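PDB 1QWR: putative mannose-6-phosphate isomerase YvyI from Bacillus subtilis, which probably catalyses the interconversion of D-mannose 6-phosphate and D-fructose 6-phosphate, using one zinc ion per subunit. Local coordinates for residues G116-W121 against E249-Y254; D81-L86 against E268-C273; K88-K93 against V184-Q189. One frame throughout, in Å; residues are numbered along the deposited sequence. Where two conformers were deposited one is given.

Contact 1: G116-W121 against E249-Y254; sequences GKTECW and EYFSVY. With ZN (zinc ion), chain E.
The ring of Phe-251 meets residues 118-120 with its outer end. At its edge, close to the ring plane, lie the carbonyl oxygens of Thr-118 and Glu-119, with Thr-118 O 3.7 Å from Phe-251 CE2. Cys-120 comes in obliquely: its SG stands 3.5 Å from Phe-251 CE1 and 49° off the ring normal, a sulfur-aromatic contact. The Tyr-250 ring is also met at a slant, by Thr-118, whose OG1 is 3.8 Å from Tyr-250 CE2 and whose methyl CG2 is equally near Tyr-250 CD2; that hydroxyl has its polar partner in the backbone N of Ser-172.

Phe-251 reaches the strand because its CG is tucked between backbone N and carbonyl carbon (chi1 47°). Val-253 CG2 touches Cys-120 SG from a second direction, at 3.7 Å. No hydrogen bond joins the two segments, which meet by van der Waals and sulfur-ring contact.

Glu-119 turns the other way. Its extended chain carries OE2 to within 2.5 Å of the zinc, while OE1 forms a salt bridge with Lys-117 NZ at 3.2 Å, the hydrogen bond in it being weak. Residues 118-120, at the start of strand 119-126, thus present Thr-118 and Cys-120 to the aromatic residues of 249-254 and a ligand to the metal on the other side, where His-101, His-176 and a water complete the zinc site of this type 1 phosphomannose isomerase.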
loop_
_atom_site.group_PDB
_atom_site.type_symbol
_atom_site.label_atom_id
_atom_site.label_comp_id
_atom_site.label_asym_id
_atom_site.label_seq_id
_atom_site.Cartn_x
_atom_site.Cartn_y
_atom_site.Cartn_z
ATOM N N GLY A 116 6.165 10.545 7.181
ATOM C CA GLY A 116 4.909 11.038 6.622
ATOM C C GLY A 116 4.288 9.861 5.876
ATOM O O GLY A 116 4.870 8.769 5.867
ATOM N N LYS A 117 3.139 10.046 5.240
ATOM C CA LYS A 117 2.520 8.918 4.538
ATOM C C LYS A 117 1.979 9.230 3.130
ATOM O O LYS A 117 0.769 9.266 2.898
ATOM C CB LYS A 117 1.409 8.290 5.409
ATOM C CG LYS A 117 0.988 6.827 5.125
ATOM C CD LYS A 117 0.190 6.342 6.391
ATOM C CE LYS A 117 -0.385 4.964 6.352
ATOM N NZ LYS A 117 -1.529 4.865 5.439
ATOM N N THR A 118 2.890 9.497 2.208
ATOM C CA THR A 118 2.502 9.651 0.811
ATOM C C THR A 118 2.223 8.180 0.445
ATOM O O THR A 118 2.894 7.280 0.958
ATOM C CB THR A 118 3.667 10.212 -0.002
ATOM O OG1 THR A 118 3.721 11.626 0.224
ATOM C CG2 THR A 118 3.490 9.939 -1.512
ATOM N N GLU A 119 1.229 7.929 -0.407
ATOM C CA GLU A 119 0.874 6.557 -0.751
ATOM C C GLU A 119 0.214 6.492 -2.121
ATOM O O GLU A 119 0.034 7.505 -2.788
ATOM C CB GLU A 119 -0.096 6.008 0.297
ATOM C CG GLU A 119 -1.367 6.863 0.367
ATOM C CD GLU A 119 -2.351 6.404 1.413
ATOM O OE1 GLU A 119 -1.938 5.720 2.360
ATOM O OE2 GLU A 119 -3.550 6.740 1.282
ATOM N N CYS A 120 -0.118 5.284 -2.551
ATOM C CA CYS A 120 -0.786 5.119 -3.831
ATOM C C CYS A 120 -1.642 3.855 -3.795
ATOM O O CYS A 120 -1.429 2.936 -2.970
ATOM C CB CYS A 120 0.242 5.093 -4.971
ATOM S SG CYS A 120 1.301 3.617 -4.935
ATOM N N TRP A 121 -2.634 3.825 -4.669
ATOM C CA TRP A 121 -3.569 2.719 -4.721
ATOM C C TRP A 121 -3.675 2.082 -6.086
ATOM O O TRP A 121 -3.810 2.783 -7.097
ATOM C CB TRP A 121 -4.987 3.179 -4.363
ATOM C CG TRP A 121 -5.139 3.800 -3.044
ATOM C CD1 TRP A 121 -4.550 3.414 -1.879
ATOM C CD2 TRP A 121 -5.983 4.916 -2.727
ATOM N NE1 TRP A 121 -4.976 4.218 -0.849
ATOM C CE2 TRP A 121 -5.855 5.151 -1.344
ATOM C CE3 TRP A 121 -6.834 5.738 -3.482
ATOM C CZ2 TRP A 121 -6.544 6.175 -0.692
ATOM C CZ3 TRP A 121 -7.527 6.762 -2.834
ATOM C CH2 TRP A 121 -7.377 6.972 -1.453
ATOM N N GLU A 249 9.152 10.499 -5.691
ATOM C CA GLU A 249 10.192 10.768 -4.705
ATOM C C GLU A 249 10.278 9.687 -3.643
ATOM O O GLU A 249 11.348 9.438 -3.104
ATOM C CB GLU A 249 9.924 12.104 -4.008
ATOM C CG GLU A 249 9.586 13.240 -4.955
ATOM C CD GLU A 249 9.174 14.516 -4.224
ATOM O OE1 GLU A 249 8.617 15.423 -4.888
ATOM O OE2 GLU A 249 9.410 14.613 -2.989
ATOM N N TYR A 250 9.156 9.048 -3.336
ATOM C CA TYR A 250 9.136 8.051 -2.276
ATOM C C TYR A 250 9.120 6.608 -2.737
ATOM O O TYR A 250 9.510 5.725 -1.984
ATOM C CB TYR A 250 7.930 8.290 -1.362
ATOM C CG TYR A 250 7.932 9.663 -0.734
ATOM C CD1 TYR A 250 8.692 9.936 0.401
ATOM C CD2 TYR A 250 7.248 10.713 -1.341
ATOM C CE1 TYR A 250 8.771 11.242 0.915
ATOM C CE2 TYR A 250 7.319 12.005 -0.844
ATOM C CZ TYR A 250 8.081 12.268 0.279
ATOM O OH TYR A 250 8.161 13.570 0.732
ATOM N N PHE A 251 8.669 6.372 -3.965
ATOM C CA PHE A 251 8.604 5.017 -4.512
ATOM C C PHE A 251 8.224 5.023 -5.980
ATOM O O PHE A 251 7.757 6.033 -6.507
ATOM C CB PHE A 251 7.558 4.170 -3.742
ATOM C CG PHE A 251 6.220 4.869 -3.538
ATOM C CD1 PHE A 251 5.327 5.046 -4.602
ATOM C CD2 PHE A 251 5.868 5.360 -2.264
ATOM C CE1 PHE A 251 4.086 5.710 -4.411
ATOM C CE2 PHE A 251 4.636 6.023 -2.051
ATOM C CZ PHE A 251 3.740 6.203 -3.117
ATOM N N SER A 252 8.448 3.884 -6.626
ATOM C CA SER A 252 8.097 3.655 -8.035
ATOM C C SER A 252 7.272 2.368 -7.938
ATOM O O SER A 252 7.664 1.422 -7.223
ATOM C CB SER A 252 9.347 3.406 -8.893
ATOM O OG SER A 252 10.157 4.595 -8.994
ATOM N N VAL A 253 6.151 2.323 -8.646
ATOM C CA VAL A 253 5.273 1.161 -8.591
ATOM C C VAL A 253 4.959 0.680 -9.992
ATOM O O VAL A 253 4.743 1.503 -10.884
ATOM C CB VAL A 253 3.967 1.513 -7.855
ATOM C CG1 VAL A 253 3.084 0.237 -7.685
ATOM C CG2 VAL A 253 4.322 2.112 -6.473
ATOM N N TYR A 254 4.903 -0.642 -10.156
ATOM C CA TYR A 254 4.688 -1.268 -11.463
ATOM C C TYR A 254 3.782 -2.484 -11.389
ATOM O O TYR A 254 3.587 -3.067 -10.330
ATOM C CB TYR A 254 6.003 -1.799 -12.013
ATOM C CG TYR A 254 7.162 -0.868 -11.932
ATOM C CD1 TYR A 254 7.664 -0.259 -13.083
ATOM C CD2 TYR A 254 7.784 -0.602 -10.711
ATOM C CE1 TYR A 254 8.748 0.578 -13.024
ATOM C CE2 TYR A 254 8.879 0.250 -10.639
ATOM C CZ TYR A 254 9.360 0.836 -11.812
ATOM O OH TYR A 254 10.480 1.647 -11.779
HETATM ZN ZN ZN E . -4.981 6.536 3.328
HETATM O O HOH W 1 -3.313 4.804 4.310
#

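Contact 2: D81-L86 against E268-C273; sequences DRFPLL and ESFLIC
Phe-83 and Phe-270 form the aromatic part of this contact. Their ring centroids are 5.6 Å apart and the planes are inclined at 37°, an oblique pair. The rings touch corner on corner, with CE1 of Phe-83 3.6 Å from CE1 of Phe-270. Phe-83 extends this far because its CG is anti to the backbone N (chi1 177°), which brings the end of the ring up to residues 268-273. Phe-270 also takes an edge-to-face partner in Phe-75.

Aliphatic groups meeting rings make up the second kind. The CD1 methyl of Ile-272 comes against Phe-83 from the opposite direction, 3.7 Å from CZ, and Pro-84 CG stands more loosely, 4.5 Å from CZ of Phe-270, at the edge of that ring. These residues join the loop leading into strand 85-92, in the catalytic family region, to Phe-270 and the first residues of strand 271-276 in the C-terminal cupin region, side chain against side chain with no hydrogen bond between the two segments. Shortening Phe-83 to an alanine would probably open a gap beside Phe-270 CE1 and leave one side of the Ile-272 CD1 methyl without its packing partner.

Purely aliphatic contact is confined to Leu-85 and Ile-272, which meet methyl to methyl, CD1 to CD1, at 3.7 Å. One methyl of Ile-272 is therefore shared between Leu-85 and Phe-83. Polar bonding goes to other partners: Phe-83 O accepts a hydrogen bond from Asn-190 ND2, and the backbone of Ile-272 pairs with Ser-317 on strand 312-318.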
loop_
_atom_site.group_PDB
_atom_site.type_symbol
_atom_site.label_atom_id
_atom_site.label_comp_id
_atom_site.label_asym_id
_atom_site.label_seq_id
_atom_site.Cartn_x
_atom_site.Cartn_y
_atom_site.Cartn_z
ATOM N N ASP A 81 16.957 5.366 8.612
ATOM C CA ASP A 81 16.847 4.748 9.929
ATOM C C ASP A 81 15.902 3.549 9.898
ATOM O O ASP A 81 16.027 2.635 10.705
ATOM C CB ASP A 81 16.290 5.734 10.977
ATOM C CG ASP A 81 17.154 6.965 11.162
ATOM O OD1 ASP A 81 18.394 6.842 11.147
ATOM O OD2 ASP A 81 16.580 8.061 11.355
ATOM N N ARG A 82 14.950 3.553 8.971
ATOM C CA ARG A 82 13.999 2.449 8.908
ATOM C C ARG A 82 13.704 2.044 7.472
ATOM O O ARG A 82 13.888 2.837 6.551
ATOM C CB ARG A 82 12.686 2.858 9.574
ATOM C CG ARG A 82 12.835 3.451 10.984
ATOM C CD ARG A 82 11.539 4.078 11.426
ATOM N NE ARG A 82 11.765 5.034 12.505
ATOM C CZ ARG A 82 12.157 4.691 13.726
ATOM N NH1 ARG A 82 12.359 3.406 14.021
ATOM N NH2 ARG A 82 12.352 5.633 14.646
ATOM N N PHE A 83 13.251 0.804 7.298
ATOM C CA PHE A 83 12.864 0.292 5.967
ATOM C C PHE A 83 11.860 1.394 5.564
ATOM O O PHE A 83 10.973 1.749 6.331
ATOM C CB PHE A 83 12.182 -1.058 6.132
ATOM C CG PHE A 83 11.683 -1.648 4.839
ATOM C CD1 PHE A 83 12.561 -2.336 3.983
ATOM C CD2 PHE A 83 10.338 -1.530 4.483
ATOM C CE1 PHE A 83 12.093 -2.907 2.790
ATOM C CE2 PHE A 83 9.860 -2.093 3.297
ATOM C CZ PHE A 83 10.743 -2.786 2.448
ATOM N N PRO A 84 11.964 1.914 4.330
ATOM C CA PRO A 84 11.096 3.005 3.895
ATOM C C PRO A 84 9.643 2.877 3.517
ATOM O O PRO A 84 8.907 3.879 3.560
ATOM C CB PRO A 84 11.911 3.625 2.756
ATOM C CG PRO A 84 12.485 2.427 2.086
ATOM C CD PRO A 84 12.941 1.552 3.285
ATOM N N LEU A 85 9.226 1.680 3.140
ATOM C CA LEU A 85 7.872 1.503 2.676
ATOM C C LEU A 85 7.011 0.542 3.479
ATOM O O LEU A 85 7.487 -0.143 4.386
ATOM C CB LEU A 85 7.935 1.052 1.203
ATOM C CG LEU A 85 8.665 1.998 0.222
ATOM C CD1 LEU A 85 8.772 1.340 -1.157
ATOM C CD2 LEU A 85 7.909 3.318 0.104
ATOM N N LEU A 86 5.734 0.489 3.101
ATOM C CA LEU A 86 4.768 -0.393 3.721
ATOM C C LEU A 86 3.755 -0.746 2.646
ATOM O O LEU A 86 3.222 0.140 1.983
ATOM C CB LEU A 86 4.102 0.308 4.901
ATOM C CG LEU A 86 2.817 -0.285 5.487
ATOM C CD1 LEU A 86 3.086 -1.691 6.036
ATOM C CD2 LEU A 86 2.338 0.663 6.615
ATOM N N GLU A 268 17.661 -3.059 -9.082
ATOM C CA GLU A 268 17.430 -1.993 -8.109
ATOM C C GLU A 268 18.067 -2.382 -6.777
ATOM O O GLU A 268 18.672 -3.449 -6.651
ATOM C CB GLU A 268 15.924 -1.770 -7.900
ATOM C CG GLU A 268 15.129 -1.392 -9.161
ATOM C CD GLU A 268 15.616 -0.105 -9.821
ATOM O OE1 GLU A 268 16.022 0.827 -9.093
ATOM O OE2 GLU A 268 15.580 -0.022 -11.074
ATOM N N SER A 269 17.915 -1.526 -5.776
ATOM C CA SER A 269 18.469 -1.834 -4.456
ATOM C C SER A 269 17.780 -3.074 -3.880
ATOM O O SER A 269 18.385 -3.854 -3.156
ATOM C CB SER A 269 18.291 -0.642 -3.529
ATOM O OG SER A 269 19.149 0.397 -3.964
ATOM N N PHE A 270 16.494 -3.209 -4.177
ATOM C CA PHE A 270 15.694 -4.377 -3.798
ATOM C C PHE A 270 14.314 -4.172 -4.411
ATOM O O PHE A 270 13.936 -3.037 -4.717
ATOM C CB PHE A 270 15.584 -4.538 -2.275
ATOM C CG PHE A 270 14.990 -3.354 -1.576
ATOM C CD1 PHE A 270 13.614 -3.281 -1.323
ATOM C CD2 PHE A 270 15.813 -2.317 -1.142
ATOM C CE1 PHE A 270 13.070 -2.186 -0.642
ATOM C CE2 PHE A 270 15.284 -1.221 -0.470
ATOM C CZ PHE A 270 13.912 -1.148 -0.214
ATOM N N LEU A 271 13.569 -5.254 -4.617
ATOM C CA LEU A 271 12.220 -5.136 -5.185
ATOM C C LEU A 271 11.216 -5.724 -4.219
ATOM O O LEU A 271 11.445 -6.811 -3.690
ATOM C CB LEU A 271 12.115 -5.903 -6.510
ATOM C CG LEU A 271 12.940 -5.391 -7.689
ATOM C CD1 LEU A 271 12.623 -6.258 -8.925
ATOM C CD2 LEU A 271 12.622 -3.914 -7.962
ATOM N N ILE A 272 10.130 -4.999 -3.989
ATOM C CA ILE A 272 9.031 -5.431 -3.129
ATOM C C ILE A 272 7.989 -6.005 -4.096
ATOM O O ILE A 272 7.526 -5.284 -4.990
ATOM C CB ILE A 272 8.412 -4.247 -2.388
ATOM C CG1 ILE A 272 9.426 -3.679 -1.402
ATOM C CG2 ILE A 272 7.088 -4.691 -1.704
ATOM C CD1 ILE A 272 9.017 -2.322 -0.788
ATOM N N CYS A 273 7.582 -7.263 -3.884
ATOM C CA CYS A 273 6.665 -7.950 -4.790
ATOM C C CYS A 273 5.449 -8.589 -4.121
ATOM O O CYS A 273 5.591 -9.253 -3.085
ATOM C CB CYS A 273 7.424 -9.069 -5.538
ATOM S SG CYS A 273 8.995 -8.535 -6.297
#

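Contact 3: K88-K93 against V184-Q189; sequences KLLDVK and VLETQQ
Lys-88 and Glu-186 face each other as an antiparallel hydrogen-bonded pair, with Lys-88 N to Glu-186 O at 2.9 Å and Glu-186 N to Lys-88 O at 2.8 Å. Leu-90 and Val-184 make a second such pair through Leu-90 N to Val-184 O, 2.8 Å, and the return bond from Val-184 N to Leu-90 O. Between them Leu-89 and Leu-185 form the non-hydrogen-bonded pair, their branches crossing at a slant so that the two CD2 methyls come within 3.5 Å of each other.

On the face bearing Lys-88, Glu-186 and Leu-90, the glutamate's CG, anti to the backbone N (chi1 -172°), and its extended chain keep it side by side with the extended lysine. Their charged ends stay beyond salt-bridge range, and water 2 spans them, accepting from Lys-88 NZ at 2.7 Å and donating to Glu-186 OE1 at 2.7 Å. Leu-90 lays its CD1 methyl against the carboxylate, 3.6 Å from Glu-186 OE2, and Gln-188 crosses the lysine chain at about a right angle.

Farther out, Glu-40 forms a salt bridge with Lys-88, and Trp-121 NE1 donates to Glu-186 OE2, fixing the carboxylate from a second side. The nearest atom of the Glu-186 side chain is about 4 Å from the zinc, so this pairing of strands 85-92 and 182-189, consistent with a cupin-type antiparallel barrel, forms part of the wall beside the metal site.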
loop_
_atom_site.group_PDB
_atom_site.type_symbol
_atom_site.label_atom_id
_atom_site.label_comp_id
_atom_site.label_asym_id
_atom_site.label_seq_id
_atom_site.Cartn_x
_atom_site.Cartn_y
_atom_site.Cartn_z
ATOM N N LYS A 88 0.235 -2.917 1.716
ATOM C CA LYS A 88 -0.944 -3.582 2.262
ATOM C C LYS A 88 -1.939 -3.998 1.197
ATOM O O LYS A 88 -1.962 -3.438 0.089
ATOM C CB LYS A 88 -1.721 -2.631 3.172
ATOM C CG LYS A 88 -0.944 -2.049 4.336
ATOM C CD LYS A 88 -1.866 -1.040 5.054
ATOM C CE LYS A 88 -1.140 -0.244 6.135
ATOM N NZ LYS A 88 -2.132 0.648 6.809
ATOM N N LEU A 89 -2.755 -4.991 1.560
ATOM C CA LEU A 89 -3.904 -5.431 0.763
ATOM C C LEU A 89 -5.074 -4.934 1.626
ATOM O O LEU A 89 -5.109 -5.212 2.847
ATOM C CB LEU A 89 -3.961 -6.955 0.629
ATOM C CG LEU A 89 -3.093 -7.506 -0.506
ATOM C CD1 LEU A 89 -3.106 -9.048 -0.428
ATOM C CD2 LEU A 89 -3.625 -7.032 -1.876
ATOM N N LEU A 90 -6.013 -4.194 1.019
ATOM C CA LEU A 90 -7.138 -3.627 1.760
ATOM C C LEU A 90 -8.480 -4.175 1.284
ATOM O O LEU A 90 -8.775 -4.146 0.088
ATOM C CB LEU A 90 -7.173 -2.108 1.593
ATOM C CG LEU A 90 -5.883 -1.335 1.883
ATOM C CD1 LEU A 90 -6.073 0.135 1.516
ATOM C CD2 LEU A 90 -5.521 -1.485 3.339
ATOM N N ASP A 91 -9.271 -4.667 2.231
ATOM C CA ASP A 91 -10.600 -5.201 1.944
ATOM C C ASP A 91 -11.560 -4.116 2.406
ATOM O O ASP A 91 -11.950 -4.070 3.596
ATOM C CB ASP A 91 -10.835 -6.482 2.753
ATOM C CG ASP A 91 -12.248 -7.030 2.588
ATOM O OD1 ASP A 91 -13.014 -6.505 1.741
ATOM O OD2 ASP A 91 -12.574 -7.989 3.323
ATOM N N VAL A 92 -11.899 -3.226 1.478
ATOM C CA VAL A 92 -12.781 -2.109 1.795
ATOM C C VAL A 92 -14.230 -2.525 1.530
ATOM O O VAL A 92 -14.786 -2.269 0.460
ATOM C CB VAL A 92 -12.412 -0.869 0.958
ATOM C CG1 VAL A 92 -13.152 0.379 1.498
ATOM C CG2 VAL A 92 -10.892 -0.611 1.021
ATOM N N LYS A 93 -14.800 -3.203 2.515
ATOM C CA LYS A 93 -16.176 -3.687 2.455
ATOM C C LYS A 93 -17.106 -2.494 2.624
ATOM O O LYS A 93 -18.047 -2.317 1.845
ATOM C CB LYS A 93 -16.418 -4.706 3.578
ATOM C CG LYS A 93 -17.808 -5.329 3.531
ATOM C CD LYS A 93 -17.964 -6.399 4.577
ATOM C CE LYS A 93 -19.383 -6.986 4.528
ATOM N NZ LYS A 93 -19.595 -8.010 5.586
ATOM N N VAL A 184 -7.922 -3.332 -2.692
ATOM C CA VAL A 184 -6.766 -2.523 -3.080
ATOM C C VAL A 184 -5.378 -2.972 -2.633
ATOM O O VAL A 184 -5.229 -3.494 -1.529
ATOM C CB VAL A 184 -6.972 -1.078 -2.518
ATOM C CG1 VAL A 184 -5.847 -0.126 -2.966
ATOM C CG2 VAL A 184 -8.311 -0.552 -2.948
ATOM N N LEU A 185 -4.379 -2.755 -3.490
ATOM C CA LEU A 185 -2.979 -3.007 -3.124
ATOM C C LEU A 185 -2.462 -1.565 -2.908
ATOM O O LEU A 185 -2.316 -0.779 -3.860
ATOM C CB LEU A 185 -2.206 -3.716 -4.243
ATOM C CG LEU A 185 -0.762 -4.203 -3.958
ATOM C CD1 LEU A 185 0.148 -3.023 -3.663
ATOM C CD2 LEU A 185 -0.758 -5.163 -2.796
ATOM N N GLU A 186 -2.191 -1.232 -1.641
ATOM C CA GLU A 186 -1.745 0.087 -1.240
ATOM C C GLU A 186 -0.254 0.109 -0.914
ATOM O O GLU A 186 0.207 -0.625 -0.041
ATOM C CB GLU A 186 -2.538 0.518 -0.006
ATOM C CG GLU A 186 -2.343 1.961 0.445
ATOM C CD GLU A 186 -3.157 2.242 1.686
ATOM O OE1 GLU A 186 -2.895 1.584 2.712
ATOM O OE2 GLU A 186 -4.075 3.098 1.634
ATOM N N THR A 187 0.496 0.937 -1.625
ATOM C CA THR A 187 1.931 1.033 -1.361
ATOM C C THR A 187 2.114 2.402 -0.712
ATOM O O THR A 187 1.648 3.395 -1.236
ATOM C CB THR A 187 2.746 0.885 -2.667
ATOM O OG1 THR A 187 2.472 -0.407 -3.250
ATOM C CG2 THR A 187 4.262 0.959 -2.376
ATOM N N GLN A 188 2.758 2.446 0.452
ATOM C CA GLN A 188 2.897 3.718 1.161
ATOM C C GLN A 188 4.240 3.828 1.895
ATOM O O GLN A 188 5.019 2.873 1.921
ATOM C CB GLN A 188 1.734 3.823 2.158
ATOM C CG GLN A 188 1.801 2.800 3.312
ATOM C CD GLN A 188 0.441 2.147 3.607
ATOM O OE1 GLN A 188 0.013 1.206 2.914
ATOM N NE2 GLN A 188 -0.241 2.650 4.617
ATOM N N GLN A 189 4.541 4.999 2.455
ATOM C CA GLN A 189 5.763 5.122 3.234
ATOM C C GLN A 189 5.461 4.318 4.492
ATOM O O GLN A 189 4.295 4.121 4.834
ATOM C CB GLN A 189 6.024 6.561 3.667
ATOM C CG GLN A 189 6.302 7.500 2.522
ATOM C CD GLN A 189 6.630 8.874 3.033
ATOM O OE1 GLN A 189 7.750 9.135 3.499
ATOM N NE2 GLN A 189 5.658 9.758 2.983
HETATM O O HOH W 2 -3.529 2.277 5.204
#

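How the contacts relate
Contacts 1 and 2 lie with centres about 11 Å apart, contacts 1 and 3 about 12 Å and contacts 2 and 3 about 17 Å. Contact 2 closes the longest loop and encloses both others, while the segments of contacts 1 and 3 alternate along the chain. Strand 85-92 serves contacts 2 and 3, and its neighbour 182-189 also pairs with strand 119-126 of contact 1. Leu-85 bridges the first two contacts by packing its CD2 on Phe-251. Contacts 1 and 2 thus join the catalytic and C-terminal cupin family regions, whereas contact 3 runs beside the zinc site, to which contact 1 contributes a ligand.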